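Local coordinates for protein pantothenate synthetase (Francisella tularensis subsp. tularensis, PDB 3N8H) that probably catalyses the ATP-dependent condensation of pantoate with beta-alanine, through a pantoyl-adenylate intermediate, to make pantothenate, at residues N117-K122 with L231-K236; L243-Y246 with R251-D254. All coordinates share one frame; numbering follows the deposited sequence. Where two conformers were deposited one is given.

Interaction 1 of 2, residues N117-K122 with L231-K236; sequences NILEGK and LQYIQK
Glu120 OE1 accepts the phenol hydrogen of Tyr233, with OH and OE1 2.6 Å apart. The donor reaches OE1 from the anti side of the carboxylate, 20° out of its plane, while OE1 lies at the edge of the Tyr233 ring, in its plane; carboxylate and ring planes stand 70° apart. A bend at chi2 in Glu120 turns the carboxylate back toward the strand. Its other oxygen, OE2, faces Arg251 NH1 in a salt bridge whose detail is doubtful, because the arginine has two conformers and the approach is implausibly short.

Over one face of the ring lies Leu119 CA, 4.1 Å from the Tyr233 ring centroid and near the ring normal, the geometry of a CH-pi contact. On the same side, but just outside the CD2–CE2 edge, Leu119 CD2 comes within 3.3 Å of Tyr233 CE2. The leucine methyl also meets the aliphatic start of Gln235, with CD2 3.9 Å from CB. Tyr233 places its CG between its own backbone N and carbonyl carbon (chi1 63°), which sends the ring across to the turn.

Leu119 is the N-cap residue of helix 120-123 and has a positive phi, unusual outside glycine. Gln155 holds this turn, its amide bonding Ile118 O and Glu120 N. Gln232 and Tyr233 both face Ala244 in a classic beta bulge, which fits one extra residue into strand 230-237 while the backbone bonds continue.

The contact thus ties a helix start to an edge strand of the three-stranded sheet. The phenol donor, and a nearby guanidinium of doubtful exact place, would probably favour Glu120 as a carboxylate; its side chain, about 7 Å from the bound proline, probably belongs to an outer shell of that pocket.

Interaction 2 of 2, residues L243-Y246 with R251-D254; sequences LAFY and RLID
Leu243 with Asp254 and Phe245 with Leu252 are the hydrogen-bonded pairs of an antiparallel beta hairpin, strands 240-247 and 250-257; the N-to-C directions of the two short segments are 162° apart. Each pair exchanges two backbone bonds. Phe245 N to Leu252 O and Leu252 N to Phe245 O both measure 2.9 Å, the C=O...donor angle at Phe245 O being 175°; Leu243 N to Asp254 O and Asp254 N to Leu243 O both measure 3.0 Å. In the non-hydrogen-bonded pair of Ala244 with Ile253, Ala244 CA comes within 3.2 Å of Leu252 O, a CA-H...O contact.

On the face of Leu243, Phe245, Leu252 and Asp254, Leu252 CB packs over the Phe245 ring, 4.2 Å from its centroid. The Asp254 carboxylate turns to Arg180 and Tyr206 beyond the hairpin.

On the face of Ala244, Tyr246, Arg251 and Ile253, Arg251 CG points away from the backbone N (chi1 -169°) and the chain stays extended to NE. In the conformer given, its guanidinium reaches Glu120, Gln232 and Ser123, and Ala244 CB lies over one guanidinium face, 3.5 Å from Arg251 NH2. Arg251 CB sits 3.7 Å from the Tyr246 ring centroid, close to the ring normal.

How the interactions relate
Both contacts involve the same three-stranded antiparallel sheet. Interaction 2 joins the central strand to one edge strand and is buried, resting on regular backbone bonding; interaction 1 brings a helix start against the opposite edge strand, is only partly buried, and depends on side chains, with one hydrogen bond across it. The centres of interactions 1 and 2 are about 9 Å apart. One direct connection is the Glu120–Arg251 salt bridge, its geometry uncertain because of the alternate conformers and too-short distance. Backbone pairing of Gln232 with Ala244, with Gln232 N 2.8 Å from Ala244 O, couples the strands, while Glu120 also packs on Ile253, which neighbours Asp153 of the predicted ATP site.

Interaction 1 of 2, residues N117-K122 with L231-K236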
loop_
_atom_site.group_PDB
_atom_site.type_symbol
_atom_site.label_atom_id
_atom_site.label_comp_id
_atom_site.label_asym_id
_atom_site.label_seq_id
_atom_site.Cartn_x
_atom_site.Cartn_y
_atom_site.Cartn_z
ATOM N N ASN A 117 15.954 4.451 -6.029
ATOM C CA ASN A 117 16.969 5.245 -5.358
ATOM C C ASN A 117 17.878 6.011 -6.305
ATOM O O ASN A 117 18.737 6.776 -5.859
ATOM C CB ASN A 117 17.857 4.347 -4.494
ATOM C CG ASN A 117 17.159 3.853 -3.259
ATOM O OD1 ASN A 117 16.212 4.471 -2.772
ATOM N ND2 ASN A 117 17.628 2.733 -2.730
ATOM N N ILE A 118 17.706 5.788 -7.598
ATOM C CA ILE A 118 18.548 6.432 -8.606
ATOM C C ILE A 118 17.733 7.321 -9.535
ATOM O O ILE A 118 16.493 7.320 -9.482
ATOM C CB ILE A 118 19.286 5.380 -9.453
ATOM C CG1 ILE A 118 18.279 4.403 -10.079
ATOM C CG2 ILE A 118 20.360 4.632 -8.586
ATOM C CD1 ILE A 118 18.846 3.504 -11.184
ATOM N N LEU A 119 18.442 8.085 -10.373
ATOM C CA LEU A 119 17.813 8.884 -11.410
ATOM C C LEU A 119 16.647 9.679 -10.848
ATOM O O LEU A 119 16.820 10.481 -9.930
ATOM C CB LEU A 119 17.359 7.968 -12.555
ATOM C CG LEU A 119 18.528 7.184 -13.181
ATOM C CD1 LEU A 119 18.072 6.031 -14.099
ATOM C CD2 LEU A 119 19.469 8.136 -13.918
ATOM N N GLU A 120 15.451 9.451 -11.381
ATOM C CA GLU A 120 14.311 10.246 -10.958
ATOM C C GLU A 120 14.034 10.149 -9.432
ATOM O O GLU A 120 13.721 11.148 -8.747
ATOM C CB GLU A 120 13.120 9.839 -11.792
ATOM C CG GLU A 120 12.132 10.926 -12.052
ATOM C CD GLU A 120 12.657 12.120 -12.847
ATOM O OE1 GLU A 120 13.842 12.211 -13.276
ATOM O OE2 GLU A 120 11.816 12.994 -13.032
ATOM N N GLY A 121 14.207 8.960 -8.875
ATOM C CA GLY A 121 13.984 8.779 -7.450
ATOM C C GLY A 121 14.893 9.633 -6.575
ATOM O O GLY A 121 14.494 10.121 -5.512
ATOM N N LYS A 122 16.126 9.820 -7.020
ATOM C CA LYS A 122 17.109 10.569 -6.238
ATOM C C LYS A 122 16.899 12.060 -6.475
ATOM O O LYS A 122 17.009 12.891 -5.565
ATOM C CB LYS A 122 18.530 10.168 -6.661
ATOM C CG LYS A 122 19.621 10.875 -5.893
ATOM C CD LYS A 122 20.995 10.450 -6.379
ATOM C CE LYS A 122 21.753 9.725 -5.283
ATOM N NZ LYS A 122 23.179 9.503 -5.636
ATOM N N LEU A 231 21.291 20.779 -17.131
ATOM C CA LEU A 231 21.196 19.337 -17.047
ATOM C C LEU A 231 21.135 18.920 -15.561
ATOM O O LEU A 231 21.930 19.371 -14.749
ATOM C CB LEU A 231 22.385 18.725 -17.796
ATOM C CG LEU A 231 22.414 17.266 -18.258
ATOM C CD1 LEU A 231 22.643 16.350 -17.078
ATOM C CD2 LEU A 231 21.157 16.873 -19.031
ATOM N N GLN A 232 20.142 18.108 -15.210
ATOM C CA GLN A 232 20.059 17.489 -13.882
ATOM C C GLN A 232 20.928 16.238 -13.803
ATOM O O GLN A 232 21.778 16.094 -12.908
ATOM C CB GLN A 232 18.602 17.129 -13.549
ATOM C CG GLN A 232 17.691 18.319 -13.334
ATOM C CD GLN A 232 17.425 18.598 -11.856
ATOM O OE1 GLN A 232 16.617 17.906 -11.222
ATOM N NE2 GLN A 232 18.095 19.624 -11.303
ATOM N N TYR A 233 20.685 15.307 -14.719
ATOM C CA TYR A 233 21.517 14.111 -14.796
ATOM C C TYR A 233 21.438 13.534 -16.189
ATOM O O TYR A 233 20.486 13.784 -16.939
ATOM C CB TYR A 233 21.118 13.064 -13.743
ATOM C CG TYR A 233 19.716 12.516 -13.902
ATOM C CD1 TYR A 233 18.659 13.012 -13.133
ATOM C CD2 TYR A 233 19.444 11.515 -14.828
ATOM C CE1 TYR A 233 17.373 12.519 -13.280
ATOM C CE2 TYR A 233 18.164 11.020 -14.983
ATOM C CZ TYR A 233 17.132 11.522 -14.205
ATOM O OH TYR A 233 15.857 11.019 -14.360
ATOM N N ILE A 234 22.481 12.811 -16.556
ATOM C CA ILE A 234 22.441 11.971 -17.745
ATOM C C ILE A 234 23.222 10.707 -17.411
ATOM O O ILE A 234 24.330 10.770 -16.857
ATOM C CB ILE A 234 22.992 12.676 -19.015
ATOM C CG1 ILE A 234 22.729 11.828 -20.269
ATOM C CG2 ILE A 234 24.490 13.026 -18.861
ATOM C CD1 ILE A 234 22.894 12.626 -21.575
ATOM N N GLN A 235 22.628 9.559 -17.705
ATOM C CA GLN A 235 23.240 8.293 -17.329
ATOM C C GLN A 235 22.874 7.180 -18.289
ATOM O O GLN A 235 21.790 7.183 -18.899
ATOM C CB GLN A 235 22.783 7.887 -15.924
ATOM C CG GLN A 235 23.302 8.779 -14.816
ATOM C CD GLN A 235 23.710 8.000 -13.580
ATOM O OE1 GLN A 235 23.457 6.795 -13.468
ATOM N NE2 GLN A 235 24.337 8.689 -12.640
ATOM N N LYS A 236 23.779 6.220 -18.417
ATOM C CA LYS A 236 23.458 4.962 -19.079
ATOM C C LYS A 236 23.050 3.937 -18.043
ATOM O O LYS A 236 23.803 3.640 -17.126
ATOM C CB LYS A 236 24.651 4.429 -19.865
ATOM C CG LYS A 236 25.195 5.402 -20.886
ATOM C CD LYS A 236 26.442 4.856 -21.558
ATOM C CE LYS A 236 27.169 5.942 -22.313
ATOM N NZ LYS A 236 28.419 5.414 -22.964
#

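Interaction 2 of 2, residues L243-Y246 with R251-D254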
loop_
_atom_site.group_PDB
_atom_site.type_symbol
_atom_site.label_atom_id
_atom_site.label_comp_id
_atom_site.label_asym_id
_atom_site.label_seq_id
_atom_site.Cartn_x
_atom_site.Cartn_y
_atom_site.Cartn_z
ATOM N N LEU A 243 17.947 10.818 -18.937
ATOM C CA LEU A 243 18.301 12.201 -18.603
ATOM C C LEU A 243 17.107 13.010 -18.123
ATOM O O LEU A 243 15.944 12.613 -18.306
ATOM C CB LEU A 243 18.983 12.921 -19.780
ATOM C CG LEU A 243 18.089 13.406 -20.918
ATOM C CD1 LEU A 243 18.691 14.656 -21.504
ATOM C CD2 LEU A 243 17.994 12.322 -21.967
ATOM N N ALA A 244 17.425 14.147 -17.510
ATOM C CA ALA A 244 16.451 15.121 -17.044
ATOM C C ALA A 244 17.181 16.453 -17.048
ATOM O O ALA A 244 18.404 16.516 -16.770
ATOM C CB ALA A 244 15.984 14.796 -15.608
ATOM N N PHE A 245 16.443 17.510 -17.344
ATOM C CA PHE A 245 17.034 18.853 -17.401
ATOM C C PHE A 245 15.959 19.892 -17.159
ATOM O O PHE A 245 14.768 19.603 -17.311
ATOM C CB PHE A 245 17.676 19.098 -18.765
ATOM C CG PHE A 245 16.729 18.918 -19.914
ATOM C CD1 PHE A 245 16.002 19.995 -20.406
ATOM C CD2 PHE A 245 16.551 17.663 -20.498
ATOM C CE1 PHE A 245 15.117 19.838 -21.463
ATOM C CE2 PHE A 245 15.661 17.491 -21.561
ATOM C CZ PHE A 245 14.942 18.580 -22.044
ATOM N N TYR A 246 16.384 21.098 -16.779
ATOM C CA TYR A 246 15.484 22.223 -16.633
ATOM C C TYR A 246 15.702 23.163 -17.814
ATOM O O TYR A 246 16.828 23.341 -18.265
ATOM C CB TYR A 246 15.777 23.007 -15.343
ATOM C CG TYR A 246 15.078 22.510 -14.096
ATOM C CD1 TYR A 246 13.786 22.922 -13.791
ATOM C CD2 TYR A 246 15.714 21.634 -13.217
ATOM C CE1 TYR A 246 13.149 22.475 -12.643
ATOM C CE2 TYR A 246 15.079 21.169 -12.073
ATOM C CZ TYR A 246 13.803 21.594 -11.792
ATOM O OH TYR A 246 13.169 21.138 -10.655
ATOM N N ARG A 251 10.885 21.384 -15.743
ATOM C CA ARG A 251 11.739 20.212 -15.634
ATOM C C ARG A 251 11.219 19.113 -16.563
ATOM O O ARG A 251 10.094 18.649 -16.395
ATOM C CB ARG A 251 11.805 19.706 -14.192
ATOM C CG ARG A 251 12.872 18.641 -13.935
ATOM C CD ARG A 251 12.735 18.057 -12.504
ATOM N NE ARG A 251 13.715 17.004 -12.310
ATOM C CZ ARG A 251 13.508 15.723 -12.625
ATOM N NH1 ARG A 251 12.341 15.346 -13.097
ATOM N NH2 ARG A 251 14.467 14.823 -12.445
ATOM N N LEU A 252 12.035 18.725 -17.540
ATOM C CA LEU A 252 11.688 17.656 -18.491
ATOM C C LEU A 252 12.614 16.442 -18.374
ATOM O O LEU A 252 13.781 16.593 -18.009
ATOM C CB LEU A 252 11.772 18.183 -19.917
ATOM C CG LEU A 252 10.864 19.380 -20.221
ATOM C CD1 LEU A 252 10.989 19.734 -21.690
ATOM C CD2 LEU A 252 9.402 19.084 -19.805
ATOM N N ILE A 253 12.085 15.248 -18.688
ATOM C CA ILE A 253 12.862 14.015 -18.628
ATOM C C ILE A 253 12.681 13.242 -19.915
ATOM O O ILE A 253 11.727 13.477 -20.686
ATOM C CB ILE A 253 12.474 13.100 -17.417
ATOM C CG1 ILE A 253 11.265 12.187 -17.729
ATOM C CG2 ILE A 253 12.237 13.932 -16.164
ATOM C CD1 ILE A 253 10.834 11.288 -16.565
ATOM N N ASP A 254 13.607 12.321 -20.138
ATOM C CA ASP A 254 13.571 11.445 -21.297
ATOM C C ASP A 254 14.397 10.162 -21.052
ATOM O O ASP A 254 15.295 10.120 -20.209
ATOM C CB ASP A 254 14.093 12.209 -22.534
ATOM C CG ASP A 254 13.671 11.565 -23.840
ATOM O OD1 ASP A 254 12.939 10.523 -23.817
ATOM O OD2 ASP A 254 14.095 12.076 -24.895
#